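Local atomic coordinates of protein Rv1364c/MT1410 (Mycobacterium tuberculosis, PDB entry 3KE6), a protein that probably acts in sigma-factor regulation, joining a manganese-binding PP2C-type phosphatase domain (RsbU-like) to an anti-sigma-factor kinase domain (RsbW-like). Residues G116-D128 / F134-L146. Sequence-based numbering, arbitrary orientation.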
loop_
_atom_site.group_PDB
_atom_site.type_symbol
_atom_site.label_atom_id
_atom_site.label_comp_id
_atom_site.label_asym_id
_atom_site.label_seq_id
_atom_site.Cartn_x
_atom_site.Cartn_y
_atom_site.Cartn_z
ATOM N N GLY A 116 -9.615 -5.048 26.993
ATOM C CA GLY A 116 -9.261 -6.133 26.075
ATOM C C GLY A 116 -8.049 -5.851 25.203
ATOM O O GLY A 116 -7.591 -6.723 24.461
ATOM N N SER A 117 -7.516 -4.636 25.287
ATOM C CA SER A 117 -6.383 -4.236 24.450
ATOM C C SER A 117 -5.033 -4.655 25.016
ATOM O O SER A 117 -4.034 -4.587 24.306
ATOM C CB SER A 117 -6.385 -2.718 24.222
ATOM O OG SER A 117 -6.370 -2.005 25.445
ATOM N N LYS A 118 -4.999 -5.056 26.288
ATOM C CA LYS A 118 -3.759 -5.476 26.917
ATOM C C LYS A 118 -3.282 -6.759 26.255
ATOM O O LYS A 118 -4.065 -7.695 26.048
ATOM C CB LYS A 118 -3.932 -5.706 28.426
ATOM C CG LYS A 118 -2.602 -5.949 29.179
ATOM C CD LYS A 118 -2.703 -5.564 30.661
ATOM C CE LYS A 118 -1.333 -5.514 31.384
ATOM N NZ LYS A 118 -0.617 -4.174 31.310
ATOM N N SER A 119 -1.994 -6.773 25.919
ATOM C CA SER A 119 -1.338 -7.908 25.287
ATOM C C SER A 119 -1.666 -8.039 23.792
ATOM O O SER A 119 -1.209 -8.981 23.133
ATOM C CB SER A 119 -1.629 -9.202 26.039
ATOM O OG SER A 119 -1.301 -9.046 27.414
ATOM N N ALA A 120 -2.426 -7.091 23.243
ATOM C CA ALA A 120 -2.408 -6.905 21.802
ATOM C C ALA A 120 -0.944 -6.796 21.397
ATOM O O ALA A 120 -0.153 -6.173 22.119
ATOM C CB ALA A 120 -3.147 -5.644 21.409
ATOM N N THR A 121 -0.584 -7.413 20.272
ATOM C CA THR A 121 0.775 -7.313 19.723
ATOM C C THR A 121 0.796 -6.650 18.329
ATOM O O THR A 121 -0.169 -6.730 17.552
ATOM C CB THR A 121 1.423 -8.679 19.611
ATOM O OG1 THR A 121 0.958 -9.314 18.418
ATOM C CG2 THR A 121 1.079 -9.525 20.815
ATOM N N MET A 122 1.908 -5.989 18.028
ATOM C CA MET A 122 2.035 -5.224 16.798
ATOM C C MET A 122 3.426 -5.294 16.247
ATOM O O MET A 122 4.398 -5.405 16.970
ATOM C CB MET A 122 1.728 -3.749 17.036
ATOM C CG MET A 122 0.280 -3.450 17.311
ATOM S SD MET A 122 0.143 -1.884 18.167
ATOM C CE MET A 122 -0.140 -0.772 16.795
ATOM N N CYS A 123 3.502 -5.186 14.939
ATOM C CA CYS A 123 4.755 -4.998 14.269
ATOM C C CYS A 123 4.617 -3.805 13.298
ATOM O O CYS A 123 3.818 -3.838 12.370
ATOM C CB CYS A 123 5.113 -6.294 13.569
ATOM S SG CYS A 123 6.614 -6.233 12.681
ATOM N N VAL A 124 5.376 -2.747 13.566
ATOM C CA VAL A 124 5.333 -1.523 12.788
ATOM C C VAL A 124 6.691 -1.238 12.164
ATOM O O VAL A 124 7.710 -1.367 12.826
ATOM C CB VAL A 124 4.985 -0.327 13.674
ATOM C CG1 VAL A 124 4.871 0.951 12.825
ATOM C CG2 VAL A 124 3.700 -0.598 14.453
ATOM N N GLY A 125 6.694 -0.824 10.899
ATOM C CA GLY A 125 7.924 -0.446 10.210
ATOM C C GLY A 125 7.789 0.786 9.324
ATOM O O GLY A 125 6.713 1.084 8.791
ATOM N N SER A 126 8.898 1.505 9.166
ATOM C CA SER A 126 8.926 2.716 8.368
ATOM C C SER A 126 10.067 2.658 7.364
ATOM O O SER A 126 11.224 2.548 7.742
ATOM C CB SER A 126 9.080 3.938 9.260
ATOM O OG SER A 126 8.655 5.103 8.574
ATOM N N LEU A 127 9.721 2.746 6.082
ATOM C CA LEU A 127 10.695 2.728 5.010
ATOM C C LEU A 127 11.042 4.145 4.611
ATOM O O LEU A 127 10.150 4.911 4.283
ATOM C CB LEU A 127 10.098 2.016 3.798
ATOM C CG LEU A 127 10.954 1.936 2.521
ATOM C CD1 LEU A 127 12.305 1.172 2.751
ATOM C CD2 LEU A 127 10.145 1.308 1.404
ATOM N N ASP A 128 12.327 4.487 4.625
ATOM C CA ASP A 128 12.798 5.731 4.010
ATOM C C ASP A 128 13.057 5.494 2.511
ATOM O O ASP A 128 13.944 4.723 2.144
ATOM C CB ASP A 128 14.077 6.232 4.690
ATOM C CG ASP A 128 14.599 7.527 4.074
ATOM O OD1 ASP A 128 14.134 8.612 4.477
ATOM O OD2 ASP A 128 15.482 7.469 3.191
ATOM N N PHE A 134 14.958 0.894 6.833
ATOM C CA PHE A 134 13.675 0.397 7.301
ATOM C C PHE A 134 13.677 0.182 8.824
ATOM O O PHE A 134 14.113 -0.855 9.328
ATOM C CB PHE A 134 13.335 -0.905 6.598
ATOM C CG PHE A 134 11.958 -1.383 6.889
ATOM C CD1 PHE A 134 10.874 -0.815 6.245
ATOM C CD2 PHE A 134 11.739 -2.372 7.828
ATOM C CE1 PHE A 134 9.588 -1.240 6.525
ATOM C CE2 PHE A 134 10.463 -2.800 8.111
ATOM C CZ PHE A 134 9.389 -2.244 7.463
ATOM N N GLN A 135 13.173 1.179 9.543
ATOM C CA GLN A 135 13.139 1.173 10.993
ATOM C C GLN A 135 11.890 0.454 11.469
ATOM O O GLN A 135 10.793 0.819 11.090
ATOM C CB GLN A 135 13.145 2.616 11.498
ATOM C CG GLN A 135 12.876 2.790 12.979
ATOM C CD GLN A 135 13.309 4.149 13.482
ATOM O OE1 GLN A 135 14.237 4.761 12.935
ATOM N NE2 GLN A 135 12.657 4.627 14.546
ATOM N N TYR A 136 12.055 -0.550 12.319
ATOM C CA TYR A 136 10.941 -1.396 12.706
ATOM C C TYR A 136 10.947 -1.762 14.188
ATOM O O TYR A 136 11.992 -1.758 14.841
ATOM C CB TYR A 136 10.953 -2.664 11.858
ATOM C CG TYR A 136 12.061 -3.617 12.212
ATOM C CD1 TYR A 136 13.343 -3.447 11.706
ATOM C CD2 TYR A 136 11.828 -4.694 13.053
ATOM C CE1 TYR A 136 14.345 -4.326 12.021
ATOM C CE2 TYR A 136 12.823 -5.576 13.371
ATOM C CZ TYR A 136 14.085 -5.399 12.863
ATOM O OH TYR A 136 15.092 -6.301 13.214
ATOM N N CYS A 137 9.752 -2.066 14.690
ATOM C CA CYS A 137 9.518 -2.478 16.061
ATOM C C CYS A 137 8.614 -3.712 16.062
ATOM O O CYS A 137 7.616 -3.761 15.331
ATOM C CB CYS A 137 8.868 -1.355 16.870
ATOM S SG CYS A 137 8.720 -1.733 18.653
ATOM N N THR A 138 9.001 -4.703 16.861
ATOM C CA THR A 138 8.291 -5.956 17.034
ATOM C C THR A 138 7.735 -5.971 18.457
ATOM O O THR A 138 8.367 -6.489 19.367
ATOM C CB THR A 138 9.249 -7.164 16.869
ATOM O OG1 THR A 138 10.341 -7.047 17.792
ATOM C CG2 THR A 138 9.810 -7.232 15.464
ATOM N N ALA A 139 6.564 -5.369 18.640
ATOM C CA ALA A 139 5.936 -5.286 19.956
ATOM C C ALA A 139 5.282 -6.621 20.317
ATOM O O ALA A 139 4.108 -6.847 20.015
ATOM C CB ALA A 139 4.912 -4.158 19.985
ATOM N N GLY A 140 6.060 -7.500 20.955
ATOM C CA GLY A 140 5.619 -8.856 21.302
ATOM C C GLY A 140 5.075 -9.593 20.097
ATOM O O GLY A 140 4.156 -10.403 20.203
ATOM N N HIS A 141 5.648 -9.293 18.938
ATOM C CA HIS A 141 5.123 -9.774 17.668
ATOM C C HIS A 141 6.199 -10.554 16.932
ATOM O O HIS A 141 7.372 -10.176 16.961
ATOM C CB HIS A 141 4.657 -8.602 16.824
ATOM C CG HIS A 141 3.732 -8.996 15.719
ATOM N ND1 HIS A 141 2.369 -9.099 15.896
ATOM C CD2 HIS A 141 3.974 -9.324 14.426
ATOM C CE1 HIS A 141 1.810 -9.466 14.755
ATOM N NE2 HIS A 141 2.762 -9.615 13.850
ATOM N N PRO A 142 5.813 -11.656 16.282
ATOM C CA PRO A 142 6.807 -12.435 15.573
ATOM C C PRO A 142 7.459 -11.598 14.471
ATOM O O PRO A 142 6.787 -10.846 13.802
ATOM C CB PRO A 142 5.994 -13.600 15.004
ATOM C CG PRO A 142 4.621 -13.117 14.965
ATOM C CD PRO A 142 4.477 -12.251 16.157
ATOM N N PRO A 143 8.783 -11.718 14.311
ATOM C CA PRO A 143 9.532 -10.755 13.503
ATOM C C PRO A 143 9.323 -10.979 12.019
ATOM O O PRO A 143 9.086 -12.109 11.616
ATOM C CB PRO A 143 10.993 -11.051 13.885
ATOM C CG PRO A 143 10.984 -12.496 14.205
ATOM C CD PRO A 143 9.656 -12.772 14.860
ATOM N N PRO A 144 9.407 -9.908 11.209
ATOM C CA PRO A 144 9.323 -9.942 9.752
ATOM C C PRO A 144 10.296 -10.877 9.065
ATOM O O PRO A 144 11.412 -11.067 9.536
ATOM C CB PRO A 144 9.672 -8.512 9.365
ATOM C CG PRO A 144 9.211 -7.704 10.511
ATOM C CD PRO A 144 9.520 -8.522 11.703
ATOM N N LEU A 145 9.854 -11.450 7.945
ATOM C CA LEU A 145 10.723 -12.205 7.044
ATOM C C LEU A 145 11.280 -11.203 6.059
ATOM O O LEU A 145 10.549 -10.325 5.600
ATOM C CB LEU A 145 9.918 -13.274 6.288
ATOM C CG LEU A 145 10.685 -14.458 5.660
ATOM C CD1 LEU A 145 9.730 -15.489 5.030
ATOM C CD2 LEU A 145 11.699 -13.979 4.630
ATOM N N LEU A 146 12.565 -11.308 5.747
ATOM C CA LEU A 146 13.168 -10.524 4.660
ATOM C C LEU A 146 13.537 -11.474 3.531
ATOM O O LEU A 146 14.289 -12.403 3.732
ATOM C CB LEU A 146 14.421 -9.786 5.152
ATOM C CG LEU A 146 15.408 -9.202 4.128
ATOM C CD1 LEU A 146 15.056 -7.783 3.776
ATOM C CD2 LEU A 146 16.818 -9.242 4.664
#
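Phe134 lays its ring along the neighbouring strand: with CG anti to the backbone N (chi1 -172°), Ser126 N sits over one face, and Phe134 CZ comes to 3.6 Å from Gly125 CA, which approaches obliquely. Gly125, with no side chain, lets the ring lie directly on its backbone. Leu127 CB meets the same ring in its plane, 3.8 Å from Phe134 CD1. Gln135 forms both backbone bonds of its hydrogen-bonded pair with Ser126, each donor tilted about 20° from the acceptor's carbonyl plane. At Tyr136 the ring is carried away from the hairpin, where OH bonds Glu157 O, while CB stays near Val124 O. Cys137 and Val124 form the next hydrogen-bonded pair.

Axes 4.5 Å apart at 174°, the paired backbone bonds and the five-residue link identify an antiparallel beta hairpin, 121-128 with 134-139; these are strands three and four of a five-stranded antiparallel sheet in the PP2C-like domain, 121-128 being central. Val124 and Cys137 share the face packed on helix 100-110; Cys123 and Phe134 face strand 182-186 of the second sheet, consistent with the beta sandwich of this family.

Ala139 closes the ladder, pairing with Met122 through both backbone bonds, Met122 N to Ala139 O being 3.1 Å. An inverse gamma turn centred on Ala139 and positive phi at Gly140 then turn the chain back. The side chain of His141 crosses that of Thr121 at about a right angle, and His141 ND1 shares a 2.9 Å hydrogen bond with Thr121 OG1, which lies near the ring plane. NE2 bonds Tyr186 O, so the imidazole is held at both nitrogens. The Thr121 side chain lies about 7 Å from a bound manganese ion. His141 CD2 lies 3.3 Å from Cys123 CB, and Pro144 CG touches Cys123 SG at 3.7 Å.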